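Local structure of ParM protein (Staphylococcus aureus, 3JS6) at residues A[324-327]-A[328-332]. The protein is an actin-like protein that probably assembles into filaments, driven by nucleotide, to segregate plasmid DNA copies into daughter cells. Numbering follows the deposited sequence.
Sequences FSNV and RGYEK
Four successive backbone hydrogen bonds, each from residue i+4 back to residue i, tie Phe-324 through Val-327 to Arg-328 through Glu-331. The first runs from Arg-328 N to Phe-324 O at 2.9 Å and the next from Gly-329 N to Ser-325 O at 3.0 Å; Asn-326 O then takes Tyr-330 N at 2.8 Å, and Val-327 O takes Glu-331 N at the same length.

Arg-328 doubles back over this first turn. Its chain bends at chi3 (-63°), which lays the guanidinium of Arg-328 flat against the backbone where Phe-324 meets Ser-325, with Ser-325 N 3.5 Å above its plane. Arg-328 NH1 comes within 3.5 Å of Phe-324 CB. Arg-328 NH2 sits 3.0 Å from Ser-325 OG but is badly placed for a hydrogen bond to it; instead both groups converge on Asp-169, NH2 through a salt bridge and the hydroxyl through a hydrogen bond. NH1 also donates to Asp-321 O, just before the helix, so Arg-328 NH1 and NH2 each have a partner beyond the turn.

This is the opening of helix 325-342, the last helix of an actin-like chain, which runs against strands 4-11 and 15-20 of the large mixed sheet.

On another side of the helix, Tyr-330 and Asn-326 point the same way, amide and ring planes only 14° apart. Asn-326 O lies over one face of the Tyr-330 ring, offset toward the rim and 3.2 Å above it, while Asn-326 CB approaches Tyr-330 CZ at 3.9 Å. Val-327 packs its side chain on Ala-8 and Lys-17, and Glu-331, its chain extended, forms a salt bridge with Lys-19.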
loop_
_atom_site.group_PDB
_atom_site.type_symbol
_atom_site.label_atom_id
_atom_site.label_comp_id
_atom_site.label_asym_id
_atom_site.label_seq_id
_atom_site.Cartn_x
_atom_site.Cartn_y
_atom_site.Cartn_z
ATOM N N PHE A 324 0.674 -4.872 -4.725
ATOM C CA PHE A 324 -0.691 -5.198 -4.312
ATOM C C PHE A 324 -0.845 -6.260 -3.191
ATOM O O PHE A 324 -1.973 -6.635 -2.819
ATOM C CB PHE A 324 -1.491 -5.595 -5.550
ATOM C CG PHE A 324 -1.720 -4.443 -6.510
ATOM C CD1 PHE A 324 -0.984 -4.335 -7.691
ATOM C CD2 PHE A 324 -2.643 -3.453 -6.202
ATOM C CE1 PHE A 324 -1.167 -3.239 -8.562
ATOM C CE2 PHE A 324 -2.838 -2.349 -7.062
ATOM C CZ PHE A 324 -2.096 -2.246 -8.243
ATOM N N SER A 325 0.274 -6.735 -2.654
ATOM C CA SER A 325 0.243 -7.748 -1.591
ATOM C C SER A 325 -0.619 -7.368 -0.398
ATOM O O SER A 325 -1.427 -8.179 0.057
ATOM C CB SER A 325 1.656 -8.068 -1.080
ATOM O OG SER A 325 2.254 -9.103 -1.837
ATOM N N ASN A 326 -0.430 -6.158 0.129
ATOM C CA ASN A 326 -1.224 -5.712 1.280
ATOM C C ASN A 326 -2.716 -5.749 0.941
ATOM O O ASN A 326 -3.517 -6.325 1.680
ATOM C CB ASN A 326 -0.847 -4.279 1.689
ATOM C CG ASN A 326 0.417 -4.217 2.569
ATOM O OD1 ASN A 326 1.056 -3.169 2.689
ATOM N ND2 ASN A 326 0.760 -5.325 3.189
ATOM N N VAL A 327 -3.087 -5.137 -0.186
ATOM C CA VAL A 327 -4.486 -5.106 -0.581
ATOM C C VAL A 327 -5.088 -6.501 -0.776
ATOM O O VAL A 327 -6.233 -6.728 -0.398
ATOM C CB VAL A 327 -4.650 -4.246 -1.851
ATOM C CG1 VAL A 327 -5.946 -4.558 -2.538
ATOM C CG2 VAL A 327 -4.624 -2.777 -1.459
ATOM N N ARG A 328 -4.341 -7.426 -1.379
ATOM C CA ARG A 328 -4.862 -8.776 -1.573
ATOM C C ARG A 328 -5.064 -9.408 -0.209
ATOM O O ARG A 328 -5.973 -10.205 -0.036
ATOM C CB ARG A 328 -3.908 -9.666 -2.404
ATOM C CG ARG A 328 -3.760 -9.252 -3.906
ATOM C CD ARG A 328 -2.981 -10.296 -4.721
ATOM N NE ARG A 328 -1.605 -10.479 -4.269
ATOM C CZ ARG A 328 -0.527 -9.845 -4.719
ATOM N NH1 ARG A 328 -0.602 -8.941 -5.682
ATOM N NH2 ARG A 328 0.644 -10.111 -4.171
ATOM N N GLY A 329 -4.218 -9.061 0.762
ATOM C CA GLY A 329 -4.379 -9.628 2.091
ATOM C C GLY A 329 -5.587 -9.031 2.795
ATOM O O GLY A 329 -6.374 -9.755 3.418
ATOM N N TYR A 330 -5.738 -7.712 2.715
ATOM C CA TYR A 330 -6.872 -7.035 3.354
ATOM C C TYR A 330 -8.176 -7.524 2.724
ATOM O O TYR A 330 -9.184 -7.681 3.414
ATOM C CB TYR A 330 -6.811 -5.508 3.166
ATOM C CG TYR A 330 -5.555 -4.825 3.674
ATOM C CD1 TYR A 330 -5.158 -3.596 3.136
ATOM C CD2 TYR A 330 -4.782 -5.387 4.697
ATOM C CE1 TYR A 330 -4.025 -2.923 3.595
ATOM C CE2 TYR A 330 -3.636 -4.723 5.169
ATOM C CZ TYR A 330 -3.270 -3.491 4.612
ATOM O OH TYR A 330 -2.160 -2.809 5.067
ATOM N N GLU A 331 -8.159 -7.764 1.414
ATOM C CA GLU A 331 -9.376 -8.220 0.726
ATOM C C GLU A 331 -9.916 -9.524 1.319
ATOM O O GLU A 331 -11.129 -9.686 1.469
ATOM C CB GLU A 331 -9.109 -8.394 -0.757
ATOM C CG GLU A 331 -10.294 -8.913 -1.538
ATOM C CD GLU A 331 -10.024 -8.926 -3.034
ATOM O OE1 GLU A 331 -9.022 -9.548 -3.451
ATOM O OE2 GLU A 331 -10.814 -8.315 -3.790
ATOM N N LYS A 332 -9.023 -10.444 1.670
ATOM C CA LYS A 332 -9.456 -11.706 2.275
ATOM C C LYS A 332 -10.198 -11.465 3.604
ATOM O O LYS A 332 -11.215 -12.100 3.880
ATOM C CB LYS A 332 -8.254 -12.635 2.465
ATOM C CG LYS A 332 -7.662 -13.082 1.124
ATOM C CD LYS A 332 -6.307 -13.755 1.298
ATOM C CE LYS A 332 -5.718 -14.148 -0.044
ATOM N NZ LYS A 332 -4.436 -14.901 0.145
#